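Local structure of adenine phosphoribosyltransferase, putative (5VN4) at residues I66-K75 / L94-L102. The protein probably catalyses the reversible transfer of a phosphoribosyl group from 5-phosphoribosyl 1-diphosphate to adenine, giving AMP and diphosphate in purine salvage. Numbering follows the deposited sequence.
Sequences IRDFFVDRYK and LGPMIAVEL
Ile98 drives its CD1 methyl against the CB of Phe70 (3.6 Å) and turns CG2 to Val71 CG2, an example of how two helices inclined at 42° pack through branched side chains. Further along, Leu102 spreads its two methyls over Tyr74 and Lys75 at the end of helix 60-75: CD1 meets Tyr74 at the edge of its ring, near the ring plane, and CD2 lies 3.6 Å from Lys75 CG. Val71 rests both its methyls on Glu101 CB.

Met97 tucks CG in between its own N and C (chi1 70°). From there the extended chain passes Arg67 CB with its sulfur and brings CE to 4.0 Å from Ile66 CG2.

Polar groups line one margin. The Arg67 chain, kinked twice along its length, puts CG against Met97 O and CD beside Glu101 CG. Its NE makes a salt bridge with Asp68 OD1 (2.7 Å), approaching from the anti side but tilted well out of the carboxylate plane, while the guanidinium stands nearly perpendicular to the Glu101 carboxylate, 83° between planes. The direct Arg67 NH1 to Glu101 OE2 salt bridge is long (3.9 Å); a water joins both atoms to Met97 O. The stronger pairing of Glu101 is with Arg67 of the second subunit, and Arg67 likewise meets Glu101 of that subunit. Lys75 NZ donates to Glu101 O (3.0 Å) from above the carbonyl plane.

In this type I phosphoribosyltransferase fold, helix 95-102 sets Ile98 on strands 83-87 and 149-153 and Leu102 on strand 83-87, whereas helix 60-75 reaches strand 208-213 through Ile66, Phe69 and Phe70, all on Leu211.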
ATOM      1  N   ILE A  66       1.829  14.364   6.170  1.00 11.49           N
ATOM      2  CA  ILE A  66       0.933  14.021   5.064  1.00 11.43           C
ATOM      3  C   ILE A  66      -0.446  13.661   5.597  1.00 12.16           C
ATOM      4  O   ILE A  66      -1.475  14.169   5.127  1.00 13.12           O
ATOM      5  CB  ILE A  66       1.523  12.861   4.238  1.00 11.55           C
ATOM      6  CG1 ILE A  66       2.838  13.252   3.566  1.00 11.39           C
ATOM      7  CG2 ILE A  66       0.505  12.354   3.206  1.00 13.10           C
ATOM      8  CD1 ILE A  66       3.635  12.042   3.121  1.00 11.04           C
ATOM      9  N   ARG A  67      -0.485  12.730   6.553  1.00 12.45           N
ATOM     10  CA  ARG A  67      -1.745  12.312   7.152  1.00 13.28           C
ATOM     11  C   ARG A  67      -2.499  13.511   7.707  1.00 13.65           C
ATOM     12  O   ARG A  67      -3.686  13.710   7.412  1.00 14.98           O
ATOM     13  CB  ARG A  67      -1.447  11.300   8.263  1.00 14.42           C
ATOM     14  CG  ARG A  67      -2.659  10.579   8.836  1.00 16.60           C
ATOM     15  CD  ARG A  67      -3.262  11.242  10.076  1.00 21.12           C
ATOM     16  NE  ARG A  67      -2.294  11.698  11.074  1.00 22.02           N
ATOM     17  CZ  ARG A  67      -1.818  10.970  12.085  1.00 23.57           C
ATOM     18  NH1 ARG A  67      -2.176   9.701  12.246  1.00 22.61           N
ATOM     19  NH2 ARG A  67      -0.964  11.521  12.935  1.00 25.21           N
ATOM     20  N   ASP A  68      -1.818  14.329   8.512  1.00 13.77           N
ATOM     21  CA  ASP A  68      -2.483  15.449   9.170  1.00 15.44           C
ATOM     22  C   ASP A  68      -3.007  16.449   8.153  1.00 14.66           C
ATOM     23  O   ASP A  68      -4.107  16.989   8.315  1.00 15.76           O
ATOM     24  CB  ASP A  68      -1.521  16.140  10.138  1.00 17.70           C
ATOM     25  CG  ASP A  68      -1.222  15.314  11.379  1.00 20.54           C
ATOM     26  OD1 ASP A  68      -1.915  14.306  11.625  1.00 21.69           O
ATOM     27  OD2 ASP A  68      -0.281  15.683  12.112  1.00 23.10           O
ATOM     28  N   PHE A  69      -2.229  16.714   7.100  1.00 14.06           N
ATOM     29  CA  PHE A  69      -2.671  17.665   6.084  1.00 13.94           C
ATOM     30  C   PHE A  69      -3.993  17.231   5.463  1.00 14.15           C
ATOM     31  O   PHE A  69      -4.954  18.012   5.405  1.00 14.66           O
ATOM     32  CB  PHE A  69      -1.611  17.835   4.993  1.00 14.03           C
ATOM     33  CG  PHE A  69      -2.036  18.800   3.926  1.00 13.45           C
ATOM     34  CD1 PHE A  69      -1.799  20.158   4.075  1.00 14.86           C
ATOM     35  CD2 PHE A  69      -2.734  18.366   2.808  1.00 13.19           C
ATOM     36  CE1 PHE A  69      -2.229  21.068   3.122  1.00 14.75           C
ATOM     37  CE2 PHE A  69      -3.168  19.270   1.854  1.00 13.39           C
ATOM     38  CZ  PHE A  69      -2.908  20.623   2.009  1.00 13.99           C
ATOM     39  N   PHE A  70      -4.060  15.984   4.988  1.00 13.58           N
ATOM     40  CA  PHE A  70      -5.256  15.554   4.268  1.00 13.78           C
ATOM     41  C   PHE A  70      -6.439  15.278   5.190  1.00 14.64           C
ATOM     42  O   PHE A  70      -7.584  15.560   4.818  1.00 15.27           O
ATOM     43  CB  PHE A  70      -4.933  14.372   3.355  1.00 13.39           C
ATOM     44  CG  PHE A  70      -4.168  14.761   2.126  1.00 12.75           C
ATOM     45  CD1 PHE A  70      -4.789  15.493   1.125  1.00 13.45           C
ATOM     46  CD2 PHE A  70      -2.836  14.410   1.973  1.00 13.08           C
ATOM     47  CE1 PHE A  70      -4.112  15.861  -0.014  1.00 13.29           C
ATOM     48  CE2 PHE A  70      -2.145  14.783   0.836  1.00 13.25           C
ATOM     49  CZ  PHE A  70      -2.786  15.505  -0.163  1.00 12.31           C
ATOM     50  N   VAL A  71      -6.197  14.756   6.393  1.00 15.39           N
ATOM     51  CA  VAL A  71      -7.291  14.592   7.344  1.00 16.51           C
ATOM     52  C   VAL A  71      -7.910  15.942   7.677  1.00 17.88           C
ATOM     53  O   VAL A  71      -9.133  16.113   7.619  1.00 18.62           O
ATOM     54  CB  VAL A  71      -6.817  13.839   8.598  1.00 16.96           C
ATOM     55  CG1 VAL A  71      -7.894  13.896   9.683  1.00 18.25           C
ATOM     56  CG2 VAL A  71      -6.485  12.396   8.246  1.00 17.62           C
ATOM     57  N   ASP A  72      -7.070  16.935   7.998  1.00 18.51           N
ATOM     58  CA  ASP A  72      -7.592  18.260   8.320  0.59 19.95           C
ATOM     59  C   ASP A  72      -8.322  18.871   7.135  1.00 19.27           C
ATOM     60  O   ASP A  72      -9.372  19.503   7.303  1.00 20.73           O
ATOM     61  CB  ASP A  72      -6.472  19.190   8.788  0.59 21.87           C
ATOM     62  CG  ASP A  72      -6.903  20.653   8.830  0.59 23.82           C
ATOM     63  OD1 ASP A  72      -6.785  21.354   7.798  0.59 23.89           O
ATOM     64  OD2 ASP A  72      -7.380  21.100   9.896  0.59 24.95           O
ATOM     65  N   ARG A  73      -7.777  18.699   5.929  1.00 18.47           N
ATOM     66  CA  ARG A  73      -8.379  19.285   4.738  1.00 17.87           C
ATOM     67  C   ARG A  73      -9.779  18.737   4.511  1.00 18.66           C
ATOM     68  O   ARG A  73     -10.727  19.495   4.268  1.00 20.21           O
ATOM     69  CB  ARG A  73      -7.485  18.995   3.531  1.00 17.17           C
ATOM     70  CG  ARG A  73      -7.998  19.552   2.226  1.00 16.19           C
ATOM     71  CD  ARG A  73      -6.907  19.448   1.171  1.00 16.54           C
ATOM     72  NE  ARG A  73      -7.377  19.942  -0.118  1.00 16.04           N
ATOM     73  CZ  ARG A  73      -7.402  21.226  -0.460  1.00 16.03           C
ATOM     74  NH1 ARG A  73      -6.963  22.153   0.385  1.00 17.43           N
ATOM     75  NH2 ARG A  73      -7.856  21.579  -1.655  1.00 16.68           N
ATOM     76  N   TYR A  74      -9.928  17.415   4.588  1.00 18.92           N
ATOM     77  CA  TYR A  74     -11.214  16.808   4.283  1.00 19.86           C
ATOM     78  C   TYR A  74     -12.181  16.858   5.459  1.00 22.43           C
ATOM     79  O   TYR A  74     -13.393  16.813   5.239  1.00 23.49           O
ATOM     80  CB  TYR A  74     -11.017  15.389   3.742  1.00 19.04           C
ATOM     81  CG  TYR A  74     -10.124  15.363   2.513  1.00 16.54           C
ATOM     82  CD1 TYR A  74     -10.217  16.359   1.539  1.00 16.95           C
ATOM     83  CD2 TYR A  74      -9.176  14.362   2.334  1.00 16.49           C
ATOM     84  CE1 TYR A  74      -9.396  16.350   0.421  1.00 16.40           C
ATOM     85  CE2 TYR A  74      -8.347  14.343   1.224  1.00 15.43           C
ATOM     86  CZ  TYR A  74      -8.462  15.338   0.265  1.00 14.92           C
ATOM     87  OH  TYR A  74      -7.640  15.315  -0.840  1.00 16.33           O
ATOM     88  N   LYS A  75     -11.676  16.980   6.691  1.00 23.60           N
ATOM     89  CA  LYS A  75     -12.561  17.201   7.830  1.00 28.63           C
ATOM     90  C   LYS A  75     -13.238  18.560   7.756  1.00 31.89           C
ATOM     91  O   LYS A  75     -14.324  18.742   8.318  1.00 33.31           O
ATOM     92  CB  LYS A  75     -11.783  17.135   9.143  1.00 30.29           C
ATOM     93  CG  LYS A  75     -11.589  15.759   9.726  1.00 33.40           C
ATOM     94  CD  LYS A  75     -11.404  15.869  11.235  1.00 36.39           C
ATOM     95  CE  LYS A  75     -10.743  14.634  11.813  1.00 38.26           C
ATOM     96  NZ  LYS A  75     -11.397  13.392  11.327  1.00 39.14           N
ATOM     97  N   LEU A  94      -0.526   5.594   1.397  1.00 10.78           N
ATOM     98  CA  LEU A  94      -0.957   6.905   1.862  1.00 11.30           C
ATOM     99  C   LEU A  94      -2.432   6.963   2.233  1.00 11.90           C
ATOM    100  O   LEU A  94      -2.792   7.640   3.195  1.00 12.64           O
ATOM    101  CB  LEU A  94      -0.663   7.966   0.787  1.00 12.31           C
ATOM    102  CG  LEU A  94       0.786   8.046   0.302  1.00 12.85           C
ATOM    103  CD1 LEU A  94       0.919   9.031  -0.864  1.00 14.78           C
ATOM    104  CD2 LEU A  94       1.718   8.421   1.450  1.00 13.27           C
ATOM    105  N   GLY A  95      -3.304   6.298   1.476  1.00 11.89           N
ATOM    106  CA  GLY A  95      -4.734   6.395   1.681  1.00 12.48           C
ATOM    107  C   GLY A  95      -5.254   5.890   3.018  1.00 12.43           C
ATOM    108  O   GLY A  95      -6.024   6.580   3.696  1.00 12.32           O
ATOM    109  N   PRO A  96      -4.866   4.672   3.420  1.00 12.65           N
ATOM    110  CA  PRO A  96      -5.464   4.094   4.638  1.00 12.49           C
ATOM    111  C   PRO A  96      -5.281   4.928   5.893  1.00 12.46           C
ATOM    112  O   PRO A  96      -6.221   5.028   6.692  1.00 14.14           O
ATOM    113  CB  PRO A  96      -4.787   2.721   4.739  1.00 12.80           C
ATOM    114  CG  PRO A  96      -4.519   2.355   3.322  1.00 13.17           C
ATOM    115  CD  PRO A  96      -4.094   3.659   2.679  1.00 13.10           C
ATOM    116  N   MET A  97      -4.107   5.530   6.102  1.00 12.99           N
ATOM    117  CA  MET A  97      -3.915   6.308   7.325  1.00 13.70           C
ATOM    118  C   MET A  97      -4.793   7.553   7.344  1.00 13.55           C
ATOM    119  O   MET A  97      -5.135   8.049   8.422  1.00 15.71           O
ATOM    120  CB  MET A  97      -2.442   6.673   7.517  1.00 14.71           C
ATOM    121  CG  MET A  97      -1.904   7.694   6.513  1.00 14.64           C
ATOM    122  SD  MET A  97      -0.117   7.864   6.668  1.00 14.45           S
ATOM    123  CE  MET A  97       0.196   9.036   5.355  1.00 14.37           C
ATOM    124  N   ILE A  98      -5.164   8.067   6.172  1.00 13.08           N
ATOM    125  CA  ILE A  98      -6.101   9.185   6.096  1.00 13.25           C
ATOM    126  C   ILE A  98      -7.527   8.698   6.302  1.00 14.06           C
ATOM    127  O   ILE A  98      -8.283   9.259   7.107  1.00 14.98           O
ATOM    128  CB  ILE A  98      -5.932   9.923   4.754  1.00 12.89           C
ATOM    129  CG1 ILE A  98      -4.516  10.492   4.643  1.00 12.62           C
ATOM    130  CG2 ILE A  98      -6.977  11.026   4.608  1.00 14.59           C
ATOM    131  CD1 ILE A  98      -4.107  10.831   3.214  1.00 12.79           C
ATOM    132  N   ALA A  99      -7.895   7.621   5.600  1.00 14.70           N
ATOM    133  CA  ALA A  99      -9.259   7.105   5.656  1.00 14.85           C
ATOM    134  C   ALA A  99      -9.658   6.687   7.067  1.00 15.55           C
ATOM    135  O   ALA A  99     -10.810   6.878   7.472  1.00 16.55           O
ATOM    136  CB  ALA A  99      -9.409   5.927   4.696  1.00 15.10           C
ATOM    137  N   VAL A 100      -8.731   6.097   7.831  1.00 16.33           N
ATOM    138  CA  VAL A 100      -9.096   5.645   9.167  0.58 17.65           C
ATOM    139  C   VAL A 100      -9.462   6.826  10.059  1.00 18.63           C
ATOM    140  O   VAL A 100     -10.410   6.741  10.848  1.00 20.17           O
ATOM    141  CB  VAL A 100      -8.017   4.722   9.769  0.58 18.46           C
ATOM    142  CG1 VAL A 100      -6.753   5.493  10.107  0.58 18.25           C
ATOM    143  CG2 VAL A 100      -8.563   3.992  10.988  0.58 19.70           C
ATOM    144  N   GLU A 101      -8.749   7.948   9.937  1.00 18.27           N
ATOM    145  CA  GLU A 101      -9.072   9.102  10.773  1.00 20.51           C
ATOM    146  C   GLU A 101     -10.354   9.787  10.327  1.00 19.97           C
ATOM    147  O   GLU A 101     -11.058  10.378  11.152  1.00 21.77           O
ATOM    148  CB  GLU A 101      -7.929  10.115  10.763  1.00 21.51           C
ATOM    149  CG  GLU A 101      -6.585   9.551  11.162  1.00 22.96           C
ATOM    150  CD  GLU A 101      -6.576   8.982  12.559  1.00 25.22           C
ATOM    151  OE1 GLU A 101      -7.401   9.405  13.402  1.00 26.08           O
ATOM    152  OE2 GLU A 101      -5.731   8.102  12.814  1.00 27.10           O
ATOM    153  N   LEU A 102     -10.655   9.751   9.031  1.00 20.23           N
ATOM    154  CA  LEU A 102     -11.908  10.294   8.532  1.00 19.59           C
ATOM    155  C   LEU A 102     -13.070   9.333   8.714  1.00 20.89           C
ATOM    156  O   LEU A 102     -14.218   9.728   8.490  1.00 22.41           O
ATOM    157  CB  LEU A 102     -11.766  10.640   7.049  1.00 19.33           C
ATOM    158  CG  LEU A 102     -10.779  11.756   6.700  1.00 19.48           C
ATOM    159  CD1 LEU A 102     -10.651  11.862   5.194  1.00 20.52           C
ATOM    160  CD2 LEU A 102     -11.238  13.083   7.295  1.00 19.86           C
TER
HETATM  161  O   HOH W   1      -3.807   7.791  10.819  1.00 24.49           O
HETATM  162  O   HOH W   2     -14.330  12.835   9.641  1.00 51.25           O